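Local coordinates for protein Old Yellow Enzyme (Pichia, PDB 6AGZ) that probably uses bound flavin mononucleotide to reduce the carbon-carbon double bond of enone compounds, at residues A[82-87]-A[179-184]; A[109-114]-A[169-174]; A[115-120]-A[190-195]; A[174-177]-A[183-186]; A[222-227]-A[277-282]. All blocks are in the same frame, centred on the assembly; numbering follows the deposited sequence.

Contact 1 of 5, residues A[82-87]-A[179-184]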
# COMPACT_ATOMS: atom_id res chain seq x y z
N PRO A 82 17.20 -0.90 -29.64
CA PRO A 82 17.86 0.40 -29.60
C PRO A 82 18.96 0.47 -28.55
O PRO A 82 19.00 -0.30 -27.59
CB PRO A 82 16.71 1.36 -29.24
CG PRO A 82 15.51 0.47 -28.90
CD PRO A 82 16.01 -0.93 -28.78
N MET A 83 19.86 1.43 -28.75
CA MET A 83 20.97 1.64 -27.82
C MET A 83 21.42 3.10 -27.89
O MET A 83 21.30 3.74 -28.94
CB MET A 83 22.14 0.70 -28.13
CG MET A 83 23.14 0.56 -26.98
SD MET A 83 24.49 -0.59 -27.33
CE MET A 83 23.61 -2.15 -27.35
N ILE A 84 21.90 3.61 -26.76
CA ILE A 84 22.34 5.00 -26.64
C ILE A 84 23.81 5.01 -26.20
O ILE A 84 24.25 5.90 -25.47
CB ILE A 84 21.41 5.76 -25.67
CG1 ILE A 84 21.67 7.28 -25.71
CG2 ILE A 84 21.49 5.19 -24.25
CD1 ILE A 84 20.97 7.99 -26.84
N TYR A 85 24.58 4.02 -26.66
CA TYR A 85 25.91 3.77 -26.13
C TYR A 85 27.03 4.34 -27.00
O TYR A 85 27.82 5.16 -26.52
CB TYR A 85 26.10 2.26 -25.94
CG TYR A 85 27.37 1.86 -25.22
CD1 TYR A 85 27.52 2.10 -23.86
CD2 TYR A 85 28.41 1.24 -25.90
CE1 TYR A 85 28.68 1.74 -23.20
CE2 TYR A 85 29.57 0.87 -25.25
CZ TYR A 85 29.70 1.13 -23.90
OH TYR A 85 30.85 0.76 -23.24
N THR A 86 27.10 3.94 -28.26
CA THR A 86 28.21 4.38 -29.11
C THR A 86 27.96 5.79 -29.63
O THR A 86 26.86 6.35 -29.51
CB THR A 86 28.42 3.42 -30.28
OG1 THR A 86 27.32 3.53 -31.19
CG2 THR A 86 28.51 1.98 -29.78
N ASP A 87 29.00 6.38 -30.22
CA ASP A 87 28.88 7.72 -30.79
C ASP A 87 27.82 7.76 -31.88
O ASP A 87 26.98 8.67 -31.91
CB ASP A 87 30.23 8.19 -31.33
CG ASP A 87 31.18 8.62 -30.22
OD1 ASP A 87 30.77 8.63 -29.05
OD2 ASP A 87 32.35 8.95 -30.53
N ALA A 179 22.27 13.89 -26.58
CA ALA A 179 21.16 13.77 -27.52
C ALA A 179 20.09 14.83 -27.31
O ALA A 179 19.35 15.13 -28.26
CB ALA A 179 20.53 12.37 -27.42
N GLY A 180 19.98 15.39 -26.11
CA GLY A 180 19.04 16.46 -25.87
C GLY A 180 17.65 16.05 -25.45
O GLY A 180 16.73 16.87 -25.54
N PHE A 181 17.45 14.80 -25.03
CA PHE A 181 16.15 14.37 -24.54
C PHE A 181 15.70 15.23 -23.37
O PHE A 181 16.52 15.76 -22.60
CB PHE A 181 16.18 12.90 -24.12
CG PHE A 181 16.25 11.93 -25.26
CD1 PHE A 181 15.09 11.49 -25.88
CD2 PHE A 181 17.47 11.45 -25.71
CE1 PHE A 181 15.14 10.59 -26.93
CE2 PHE A 181 17.53 10.54 -26.76
CZ PHE A 181 16.36 10.12 -27.37
N ASP A 182 14.38 15.38 -23.22
CA ASP A 182 13.85 16.18 -22.12
C ASP A 182 13.90 15.43 -20.80
O ASP A 182 14.14 16.03 -19.75
CB ASP A 182 12.43 16.63 -22.44
CG ASP A 182 12.35 17.49 -23.69
OD1 ASP A 182 12.69 18.68 -23.61
OD2 ASP A 182 11.94 16.96 -24.75
N MET A 183 13.66 14.12 -20.83
CA MET A 183 13.77 13.29 -19.64
C MET A 183 14.46 11.98 -20.01
O MET A 183 14.66 11.66 -21.18
CB MET A 183 12.41 12.98 -19.02
CG MET A 183 11.61 14.18 -18.57
SD MET A 183 10.43 14.70 -19.83
CE MET A 183 9.54 15.97 -18.94
N VAL A 184 14.82 11.23 -18.97
CA VAL A 184 15.29 9.86 -19.11
C VAL A 184 14.48 9.02 -18.14
O VAL A 184 14.37 9.36 -16.95
CB VAL A 184 16.81 9.74 -18.88
CG1 VAL A 184 17.20 10.02 -17.42
CG2 VAL A 184 17.31 8.39 -19.33
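Ile84 reaches the 179-184 segment with one methyl group, CD1, which meets two apolar partners. The CB of Ala179 lies 4.4 Å from Ile84 CD1, and Phe181 CE2 lies 4.3 Å from the same methyl, which approaches the phenyl ring obliquely. CG1 of Ile84 stands anti to the backbone N (chi1 -169°), and this extends the long branch from the 82-87 loop toward the end of helix 158-179. No hydrogen bond joins the two segments directly, and only 60 Å² is buried, both sides summed.

Further out, each segment is fixed by its surroundings. Ile84 O accepts a hydrogen bond from Asn174 ND2 on helix 158-179, tying the loop to the same helix that ends near Ala179. Gly180 is the first residue to leave the helix, with positive phi, and the turn brings Phe181 round to pack on Thr66, Val97 and Met109. Ile84 itself also rests on Thr69 and on Trp93 of helix 87-102. The arrangement belongs to the outer layer of a TIM barrel, where the loop entering the helix after strand 63-70 packs against the helix-to-strand turn leading into strand 183-187.

Contact 2 of 5, residues A[109-114]-A[169-174]. With FMN (flavin mononucleotide), chain C.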
# COMPACT_ATOMS: atom_id res chain seq x y z
N MET A 109 13.47 9.50 -23.14
CA MET A 109 14.02 8.19 -23.50
C MET A 109 13.92 7.25 -22.31
O MET A 109 14.40 7.57 -21.22
CB MET A 109 15.47 8.30 -23.97
CG MET A 109 16.18 6.95 -23.98
SD MET A 109 17.79 6.93 -24.79
CE MET A 109 17.32 6.88 -26.51
N GLN A 110 13.30 6.09 -22.52
CA GLN A 110 13.27 5.05 -21.51
C GLN A 110 14.50 4.17 -21.66
O GLN A 110 14.84 3.74 -22.77
CB GLN A 110 12.00 4.20 -21.64
CG GLN A 110 11.80 3.25 -20.47
CD GLN A 110 10.74 2.20 -20.74
OE1 GLN A 110 10.74 1.55 -21.79
NE2 GLN A 110 9.82 2.02 -19.80
N LEU A 111 15.18 3.91 -20.55
CA LEU A 111 16.39 3.09 -20.53
C LEU A 111 16.03 1.66 -20.16
O LEU A 111 15.37 1.42 -19.15
CB LEU A 111 17.42 3.65 -19.56
CG LEU A 111 18.07 4.98 -19.94
CD1 LEU A 111 19.17 5.34 -18.95
CD2 LEU A 111 18.60 4.95 -21.36
N TRP A 112 16.50 0.71 -20.97
CA TRP A 112 16.15 -0.69 -20.83
C TRP A 112 17.33 -1.48 -20.27
O TRP A 112 18.49 -1.19 -20.58
CB TRP A 112 15.74 -1.28 -22.19
CG TRP A 112 14.68 -2.33 -22.13
CD1 TRP A 112 14.02 -2.78 -21.02
CD2 TRP A 112 14.14 -3.06 -23.23
NE1 TRP A 112 13.10 -3.74 -21.37
CE2 TRP A 112 13.15 -3.93 -22.72
CE3 TRP A 112 14.39 -3.06 -24.61
CZ2 TRP A 112 12.43 -4.80 -23.54
CZ3 TRP A 112 13.66 -3.92 -25.42
CH2 TRP A 112 12.70 -4.78 -24.88
N ASN A 113 17.02 -2.48 -19.45
CA ASN A 113 18.01 -3.45 -18.99
C ASN A 113 17.30 -4.78 -18.85
O ASN A 113 16.38 -4.91 -18.03
CB ASN A 113 18.66 -3.02 -17.67
CG ASN A 113 19.92 -3.81 -17.36
OD1 ASN A 113 20.06 -4.97 -17.75
ND2 ASN A 113 20.85 -3.17 -16.67
N LEU A 114 17.71 -5.77 -19.64
CA LEU A 114 16.92 -6.98 -19.80
C LEU A 114 17.09 -7.95 -18.63
O LEU A 114 16.11 -8.51 -18.14
CB LEU A 114 17.28 -7.67 -21.12
CG LEU A 114 16.97 -6.86 -22.37
CD1 LEU A 114 17.20 -7.68 -23.63
CD2 LEU A 114 15.54 -6.35 -22.33
N VAL A 169 24.31 5.77 -15.40
CA VAL A 169 24.72 7.17 -15.37
C VAL A 169 25.20 7.62 -16.75
O VAL A 169 24.81 8.68 -17.24
CB VAL A 169 25.80 7.40 -14.29
CG1 VAL A 169 26.32 8.83 -14.36
CG2 VAL A 169 25.24 7.09 -12.92
N ASN A 170 26.04 6.80 -17.38
CA ASN A 170 26.58 7.17 -18.69
C ASN A 170 25.48 7.27 -19.74
O ASN A 170 25.47 8.21 -20.55
CB ASN A 170 27.64 6.15 -19.12
CG ASN A 170 28.13 6.38 -20.54
OD1 ASN A 170 28.82 7.36 -20.81
ND2 ASN A 170 27.79 5.47 -21.44
N ALA A 171 24.54 6.33 -19.74
CA ALA A 171 23.44 6.38 -20.70
C ALA A 171 22.54 7.58 -20.46
O ALA A 171 22.08 8.22 -21.41
CB ALA A 171 22.63 5.08 -20.65
N ALA A 172 22.29 7.91 -19.19
CA ALA A 172 21.47 9.08 -18.88
C ALA A 172 22.15 10.36 -19.34
O ALA A 172 21.50 11.26 -19.88
CB ALA A 172 21.18 9.13 -17.38
N LYS A 173 23.47 10.46 -19.14
CA LYS A 173 24.19 11.64 -19.61
C LYS A 173 24.18 11.73 -21.13
O LYS A 173 24.00 12.82 -21.69
CB LYS A 173 25.63 11.62 -19.09
CG LYS A 173 25.75 11.91 -17.60
CD LYS A 173 27.15 11.62 -17.08
CE LYS A 173 28.18 12.53 -17.73
NZ LYS A 173 27.99 13.96 -17.35
N ASN A 174 24.36 10.60 -21.82
CA ASN A 174 24.28 10.60 -23.28
C ASN A 174 22.91 11.06 -23.76
O ASN A 174 22.80 11.84 -24.71
CB ASN A 174 24.60 9.21 -23.83
CG ASN A 174 26.05 8.83 -23.68
OD1 ASN A 174 26.90 9.68 -23.43
ND2 ASN A 174 26.35 7.55 -23.83
N1 FMN C . 6.31 -0.63 -22.08
C2 FMN C . 7.56 -0.25 -21.62
O2 FMN C . 7.68 0.22 -20.49
N3 FMN C . 8.67 -0.40 -22.43
C4 FMN C . 8.53 -0.92 -23.69
O4 FMN C . 9.52 -1.06 -24.41
C4A FMN C . 7.28 -1.31 -24.15
N5 FMN C . 7.15 -1.83 -25.42
C5A FMN C . 5.91 -2.21 -25.89
C6 FMN C . 5.79 -2.74 -27.16
C7 FMN C . 4.54 -3.13 -27.64
C7M FMN C . 4.41 -3.70 -29.02
C8 FMN C . 3.42 -2.98 -26.84
C8M FMN C . 2.07 -3.40 -27.36
C9 FMN C . 3.54 -2.45 -25.56
C9A FMN C . 4.79 -2.06 -25.08
N10 FMN C . 4.91 -1.54 -23.81
C10 FMN C . 6.16 -1.16 -23.35
C1' FMN C . 3.70 -1.36 -22.94
C2' FMN C . 3.06 -0.02 -23.30
O2' FMN C . 3.96 1.02 -23.03
C3' FMN C . 1.74 0.23 -22.58
O3' FMN C . 1.96 0.32 -21.19
C4' FMN C . 0.72 -0.87 -22.88
O4' FMN C . 0.69 -1.12 -24.27
C5' FMN C . -0.68 -0.49 -22.42
O5' FMN C . -1.05 0.74 -23.00
P FMN C . -2.17 0.79 -24.15
O1P FMN C . -3.40 0.07 -23.67
O2P FMN C . -2.52 2.22 -24.47
O3P FMN C . -1.63 0.11 -25.39
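Apolar packing joins the two segments: Leu111 of strand 106-112 points toward helix 158-179 and sets both of its terminal methyls against one small side chain. Leu111 CD1 lies 3.9 Å from Ala171 CB, and Leu111 CD2 is 4.1 Å from that same methyl. CD1 also comes 4.0 Å from the backbone N of Ala172. CG of Leu111 is anti to the carbonyl carbon (chi1 -69°), which turns the isobutyl fork to the helix.

Hydrogen bonding belongs to the neighbouring strand residue, which faces the flavin inside the barrel. The extended chain of Gln110 presents its amide to the pyrimidine end of FMN as a two-bond clasp. Gln110 NE2 donates to FMN O2 over 2.9 Å in a nearly straight bond (169°), while FMN N3 donates to Gln110 OE1, also over 2.9 Å but more bent at 141°. A weak hydrogen bond from Gln110 NE2 to Glu185 OE2 helps orient the amide. Replacing Gln110 by a leucine would probably leave flavin N3 and O2 without these amide partners and weaken the hold on that end of the ring.

Donor and acceptor are thus matched on both sides, a pairing consistent with recognition of the flavin and with some polarisation of its pyrimidine ring.

Contact 3 of 5, residues A[115-120]-A[190-195]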
# COMPACT_ATOMS: atom_id res chain seq x y z
N GLY A 115 18.32 -8.17 -18.18
CA GLY A 115 18.54 -9.16 -17.15
C GLY A 115 18.29 -10.56 -17.69
O GLY A 115 18.71 -10.91 -18.80
N ARG A 116 17.59 -11.38 -16.90
CA ARG A 116 17.29 -12.75 -17.30
C ARG A 116 16.25 -12.83 -18.41
O ARG A 116 15.87 -13.94 -18.80
CB ARG A 116 16.81 -13.56 -16.09
CG ARG A 116 15.42 -13.20 -15.59
CD ARG A 116 15.05 -14.04 -14.38
NE ARG A 116 13.66 -13.84 -13.98
CZ ARG A 116 13.07 -14.51 -12.99
NH1 ARG A 116 13.75 -15.40 -12.29
NH2 ARG A 116 11.80 -14.27 -12.69
N ALA A 117 15.78 -11.70 -18.93
CA ALA A 117 14.83 -11.67 -20.03
C ALA A 117 15.50 -11.58 -21.39
O ALA A 117 14.80 -11.60 -22.42
CB ALA A 117 13.86 -10.49 -19.86
N ALA A 118 16.83 -11.50 -21.44
CA ALA A 118 17.54 -11.22 -22.67
C ALA A 118 17.67 -12.47 -23.53
O ALA A 118 17.44 -13.60 -23.09
CB ALA A 118 18.93 -10.65 -22.36
N ASP A 119 18.04 -12.24 -24.79
CA ASP A 119 18.41 -13.30 -25.71
C ASP A 119 19.80 -13.81 -25.33
O ASP A 119 20.78 -13.08 -25.52
CB ASP A 119 18.40 -12.77 -27.15
CG ASP A 119 18.63 -13.86 -28.19
OD1 ASP A 119 19.18 -14.93 -27.87
OD2 ASP A 119 18.25 -13.63 -29.36
N PRO A 120 19.94 -15.02 -24.78
CA PRO A 120 21.27 -15.47 -24.36
C PRO A 120 22.20 -15.77 -25.53
O PRO A 120 23.41 -15.58 -25.40
CB PRO A 120 20.97 -16.73 -23.54
CG PRO A 120 19.69 -17.25 -24.12
CD PRO A 120 18.90 -16.03 -24.54
N HIS A 190 7.82 -4.92 -15.63
CA HIS A 190 7.61 -5.99 -16.61
C HIS A 190 8.71 -7.05 -16.54
O HIS A 190 9.09 -7.63 -17.56
CB HIS A 190 7.50 -5.42 -18.02
CG HIS A 190 6.31 -4.53 -18.22
ND1 HIS A 190 6.32 -3.44 -19.05
CD2 HIS A 190 5.06 -4.57 -17.68
CE1 HIS A 190 5.14 -2.85 -19.02
NE2 HIS A 190 4.36 -3.52 -18.20
N GLY A 191 9.20 -7.33 -15.34
CA GLY A 191 10.10 -8.46 -15.16
C GLY A 191 11.47 -8.30 -15.76
O GLY A 191 12.18 -9.30 -15.92
N TYR A 192 11.87 -7.09 -16.11
CA TYR A 192 13.24 -6.85 -16.57
C TYR A 192 14.12 -6.64 -15.34
O TYR A 192 13.67 -6.80 -14.20
CB TYR A 192 13.26 -5.70 -17.57
CG TYR A 192 12.44 -6.01 -18.81
CD1 TYR A 192 11.17 -5.46 -18.99
CD2 TYR A 192 12.92 -6.87 -19.79
CE1 TYR A 192 10.42 -5.75 -20.11
CE2 TYR A 192 12.17 -7.17 -20.92
CZ TYR A 192 10.92 -6.61 -21.08
OH TYR A 192 10.17 -6.90 -22.19
N LEU A 193 15.40 -6.28 -15.55
CA LEU A 193 16.42 -6.44 -14.51
C LEU A 193 16.01 -5.80 -13.19
O LEU A 193 16.03 -6.45 -12.14
CB LEU A 193 17.75 -5.85 -14.99
CG LEU A 193 18.87 -6.08 -13.97
CD1 LEU A 193 19.35 -7.53 -13.99
CD2 LEU A 193 20.03 -5.12 -14.17
N LEU A 194 15.66 -4.52 -13.22
CA LEU A 194 15.35 -3.82 -11.97
C LEU A 194 14.13 -4.43 -11.29
O LEU A 194 14.12 -4.62 -10.06
CB LEU A 194 15.13 -2.33 -12.24
CG LEU A 194 16.21 -1.65 -13.08
CD1 LEU A 194 16.06 -0.16 -12.96
CD2 LEU A 194 17.61 -2.07 -12.66
N ASP A 195 13.10 -4.75 -12.07
CA ASP A 195 11.95 -5.47 -11.51
C ASP A 195 12.39 -6.80 -10.92
O ASP A 195 11.92 -7.18 -9.84
CB ASP A 195 10.89 -5.67 -12.59
CG ASP A 195 9.53 -5.99 -12.01
OD1 ASP A 195 9.20 -5.46 -10.93
OD2 ASP A 195 8.78 -6.78 -12.64
O HOH W 1 11.91 -11.63 -14.94
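The carbonyl O of Gly191 is gripped by two donors, a water and NE2 of Gln196. The water lies 2.5 Å from Gly191 O, a short separation, and in turn accepts a bond of 3.0 Å from Arg116 NE, thereby bridging the two segments. It sits at the edge of the Arg116 guanidinium, in its plane. The backbone N of Gly191 donates to Asp195 OD2 over 2.8 Å, meeting the carboxylate oxygen on its anti side and 16° out of plane; Ser249 OG is a further partner of that oxygen.

Apolar contacts complete the junction. Ala117 CB lies obliquely against the ring of Tyr192, 3.7 Å from CD2 and 3.9 Å from CE2. With CG anti to the backbone N (chi1 -176°), Leu193 lays CD1 against the backbone of Gly115, 3.6 Å from its CA. A CB on Gly115 would point toward this methyl and probably be too close to it; the positive phi also favours glycine.

Tyr192 is the N-cap residue of helix 193-198, and its ring meets Trp112 edge-to-face. His190, two residues before Tyr192, touches FMN. Two loops that follow neighbouring strands, 106-112 and 183-187, therefore come together at the carboxy-terminal end of the barrel strands, where TIM-barrel enzymes characteristically place their active sites.

Contact 4 of 5, residues A[174-177]-A[183-186]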
# COMPACT_ATOMS: atom_id res chain seq x y z
N ASN A 174 24.36 10.60 -21.82
CA ASN A 174 24.28 10.60 -23.28
C ASN A 174 22.91 11.06 -23.76
O ASN A 174 22.80 11.84 -24.71
CB ASN A 174 24.60 9.21 -23.83
CG ASN A 174 26.05 8.83 -23.68
OD1 ASN A 174 26.90 9.68 -23.43
ND2 ASN A 174 26.35 7.55 -23.83
N ALA A 175 21.85 10.58 -23.11
CA ALA A 175 20.50 10.93 -23.53
C ALA A 175 20.21 12.41 -23.28
O ALA A 175 19.82 13.14 -24.20
CB ALA A 175 19.48 10.06 -22.80
N ILE A 176 20.40 12.87 -22.05
CA ILE A 176 20.00 14.22 -21.68
C ILE A 176 20.94 15.25 -22.31
O ILE A 176 20.50 16.19 -22.98
CB ILE A 176 19.95 14.37 -20.15
CG1 ILE A 176 18.88 13.44 -19.56
CG2 ILE A 176 19.68 15.82 -19.76
CD1 ILE A 176 17.49 13.71 -20.09
N GLN A 177 22.24 15.10 -22.08
CA GLN A 177 23.19 16.16 -22.41
C GLN A 177 23.67 16.11 -23.86
O GLN A 177 23.83 17.16 -24.49
CB GLN A 177 24.39 16.08 -21.46
CG GLN A 177 24.02 16.34 -20.01
CD GLN A 177 25.08 15.87 -19.03
OE1 GLN A 177 26.10 15.31 -19.43
NE2 GLN A 177 24.84 16.11 -17.75
N MET A 183 13.66 14.12 -20.83
CA MET A 183 13.77 13.29 -19.64
C MET A 183 14.46 11.98 -20.01
O MET A 183 14.66 11.66 -21.18
CB MET A 183 12.41 12.98 -19.02
CG MET A 183 11.61 14.18 -18.57
SD MET A 183 10.43 14.70 -19.83
CE MET A 183 9.54 15.97 -18.94
N VAL A 184 14.82 11.23 -18.97
CA VAL A 184 15.29 9.86 -19.11
C VAL A 184 14.48 9.02 -18.14
O VAL A 184 14.37 9.36 -16.95
CB VAL A 184 16.81 9.74 -18.88
CG1 VAL A 184 17.20 10.02 -17.42
CG2 VAL A 184 17.31 8.39 -19.33
N GLU A 185 13.85 7.96 -18.64
CA GLU A 185 12.92 7.16 -17.87
C GLU A 185 13.54 5.81 -17.55
O GLU A 185 13.93 5.07 -18.46
CB GLU A 185 11.59 6.98 -18.61
CG GLU A 185 10.63 6.03 -17.90
CD GLU A 185 9.32 5.87 -18.63
OE1 GLU A 185 8.85 6.86 -19.23
OE2 GLU A 185 8.75 4.76 -18.60
N VAL A 186 13.63 5.50 -16.26
CA VAL A 186 14.20 4.23 -15.82
C VAL A 186 13.12 3.16 -15.90
O VAL A 186 12.11 3.23 -15.18
CB VAL A 186 14.78 4.35 -14.41
CG1 VAL A 186 15.16 2.99 -13.89
CG2 VAL A 186 15.98 5.27 -14.41
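Ile176 leaves helix 158-179 with a CB that does not point directly at strand 183-187, and its long branch makes up the difference. CG1 stands anti to the carbonyl carbon, beside the backbone N (chi1 -63°), and a second turn (chi2 -59°) carries CD1 onto the start of the strand. That terminal methyl sits over the face of the peptide joining Met183 to Val184, almost straight above the carbonyl carbon. It lies 3.5 Å from Met183 C, 3.7 Å from Met183 O and 3.8 Å from Val184 N, with the side-chain carbon Val184 CB 4.2 Å away.

Helix and strand follow each other closely in the chain and form one alpha-to-beta step of the TIM barrel, with the helix lying outside the closed parallel sheet.

One residue earlier, the CB of Ala175 points toward the strand and reaches Val184 CG2 at 4.4 Å. Val184 faces this helix layer, while Met183 starts in the reverse direction and packs on Ser108 and Ala280. Outside the pair, Ile176 also touches His235 and Val231, and Val184 lies against Leu111 of the neighbouring strand and Val227 of helix 218-231. The backbone of Ala175 is hydrogen-bonded to that of Phe181 in the intervening turn.

Contact 5 of 5, residues A[222-227]-A[277-282]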
# COMPACT_ATOMS: atom_id res chain seq x y z
N GLU A 222 19.29 3.38 -5.86
CA GLU A 222 20.66 3.84 -6.07
C GLU A 222 20.86 4.34 -7.50
O GLU A 222 21.49 5.39 -7.71
CB GLU A 222 21.64 2.72 -5.74
CG GLU A 222 21.70 2.36 -4.26
CD GLU A 222 22.71 1.27 -3.95
OE1 GLU A 222 23.14 0.57 -4.88
OE2 GLU A 222 23.07 1.12 -2.76
N VAL A 223 20.32 3.61 -8.48
CA VAL A 223 20.36 4.09 -9.86
C VAL A 223 19.67 5.44 -9.98
O VAL A 223 20.18 6.37 -10.62
CB VAL A 223 19.73 3.04 -10.80
CG1 VAL A 223 19.54 3.63 -12.19
CG2 VAL A 223 20.59 1.79 -10.87
N ILE A 224 18.49 5.56 -9.36
CA ILE A 224 17.74 6.82 -9.42
C ILE A 224 18.55 7.96 -8.81
O ILE A 224 18.60 9.06 -9.37
CB ILE A 224 16.38 6.66 -8.71
CG1 ILE A 224 15.49 5.67 -9.46
CG2 ILE A 224 15.69 8.01 -8.59
CD1 ILE A 224 15.26 6.04 -10.90
N ASP A 225 19.20 7.71 -7.67
CA ASP A 225 19.96 8.77 -7.02
C ASP A 225 21.16 9.19 -7.86
O ASP A 225 21.43 10.39 -8.01
CB ASP A 225 20.41 8.32 -5.63
CG ASP A 225 19.24 8.16 -4.67
OD1 ASP A 225 18.17 8.75 -4.93
OD2 ASP A 225 19.40 7.45 -3.65
N LEU A 226 21.89 8.22 -8.42
CA LEU A 226 23.04 8.57 -9.26
C LEU A 226 22.60 9.33 -10.50
O LEU A 226 23.25 10.31 -10.90
CB LEU A 226 23.80 7.30 -9.64
CG LEU A 226 24.72 6.73 -8.56
CD1 LEU A 226 25.18 5.32 -8.91
CD2 LEU A 226 25.92 7.64 -8.35
N VAL A 227 21.50 8.91 -11.13
CA VAL A 227 21.03 9.60 -12.33
C VAL A 227 20.54 11.00 -12.00
O VAL A 227 20.76 11.95 -12.76
CB VAL A 227 19.94 8.76 -13.03
CG1 VAL A 227 19.28 9.55 -14.14
CG2 VAL A 227 20.54 7.47 -13.58
N LYS A 277 14.13 16.86 -4.58
CA LYS A 277 14.47 16.13 -5.81
C LYS A 277 13.21 15.41 -6.27
O LYS A 277 13.01 14.23 -5.99
CB LYS A 277 15.64 15.17 -5.58
CG LYS A 277 16.86 15.83 -4.97
CD LYS A 277 18.02 14.85 -4.88
CE LYS A 277 17.61 13.57 -4.17
NZ LYS A 277 18.29 12.38 -4.75
N ARG A 278 12.37 16.13 -7.00
CA ARG A 278 11.09 15.63 -7.48
C ARG A 278 11.27 15.12 -8.91
O ARG A 278 11.68 15.88 -9.79
CB ARG A 278 10.02 16.72 -7.43
CG ARG A 278 8.77 16.42 -8.24
CD ARG A 278 7.80 15.51 -7.50
NE ARG A 278 7.25 16.14 -6.31
CZ ARG A 278 6.44 15.53 -5.44
NH1 ARG A 278 6.11 14.26 -5.62
NH2 ARG A 278 5.99 16.18 -4.38
N LEU A 279 10.97 13.84 -9.13
CA LEU A 279 11.06 13.28 -10.47
C LEU A 279 10.12 14.01 -11.42
O LEU A 279 9.11 14.59 -11.01
CB LEU A 279 10.72 11.78 -10.45
CG LEU A 279 11.64 10.84 -9.67
CD1 LEU A 279 11.20 9.39 -9.86
CD2 LEU A 279 13.08 11.02 -10.10
N ALA A 280 10.48 13.99 -12.71
CA ALA A 280 9.61 14.58 -13.72
C ALA A 280 8.24 13.92 -13.70
O ALA A 280 7.21 14.60 -13.72
CB ALA A 280 10.25 14.46 -15.10
N TYR A 281 8.21 12.59 -13.65
CA TYR A 281 6.95 11.85 -13.57
C TYR A 281 7.25 10.42 -13.12
O TYR A 281 8.38 9.94 -13.22
CB TYR A 281 6.20 11.85 -14.90
CG TYR A 281 6.94 11.19 -16.05
CD1 TYR A 281 7.82 11.91 -16.84
CD2 TYR A 281 6.74 9.84 -16.34
CE1 TYR A 281 8.50 11.30 -17.89
CE2 TYR A 281 7.41 9.23 -17.39
CZ TYR A 281 8.28 9.97 -18.16
OH TYR A 281 8.95 9.36 -19.20
N VAL A 282 6.21 9.76 -12.62
CA VAL A 282 6.23 8.33 -12.33
C VAL A 282 5.22 7.65 -13.23
O VAL A 282 4.04 8.04 -13.25
CB VAL A 282 5.93 8.05 -10.84
CG1 VAL A 282 5.79 6.56 -10.61
CG2 VAL A 282 7.03 8.62 -9.96
O HOH W 2 20.62 12.11 -6.07
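This is a mixed contact, apolar on its buried side and charged on its more open one, between helix 218-231 in the outer layer of the barrel and the loop that runs into strand 281-285. On the buried side Ile224 points toward the loop and its CG2 lies 4.3 Å from Leu279 CD2. Leu279 in turn packs on Val236 and Val238 of strand 236-240, and Ile224 on Val186, which joins the pair to the apolar layer between helices and sheet.

On the charged side Asp225 OD1 and Lys277 NZ form a long salt bridge of 3.6 Å, the two side chains crossing at about a right angle. Lys277 starts toward the helix with CG anti to the carbonyl carbon (chi1 -53°), then bends at chi3 and chi4, which brings its ammonium group beside the carboxylate. A water supplements the direct pairing: it accepts from Lys277 NZ over 2.7 Å and donates to the backbone Asp225 O, also 2.7 Å away.

The stronger partner of Asp225 lies outside the two segments, since OD1 also makes a salt bridge with Arg272 NE. A single carboxylate oxygen is therefore shared by two cationic groups, which would probably favour the ionised form of Asp225, and the lysine is tied to the helix both through this long pairing and through water.

Contacts 1, 2 and 4 cluster within 6 to 7 Å of one another, centre to centre, around helix 158-179 and strands 106-112 and 183-187. Contacts 1 and 4 share Met183 and Val184. Contact 5, its centre about 11 Å from that of contact 4, joins through a probable hydrogen bond of 2.5 Å between Tyr281 OH and Glu185 OE1. Contact 3, centred about 20 Å from contacts 1 and 4, touches contact 2 (probable hydrogen bond Asn113 O to Leu193 N, 3.0 Å) and contact 4 (Leu194 CD1 to Val186 CG1, 3.4 Å). FMN links contact 2, through Gln110, with contact 3, through His190, whereas contact 1 does not reach the flavin.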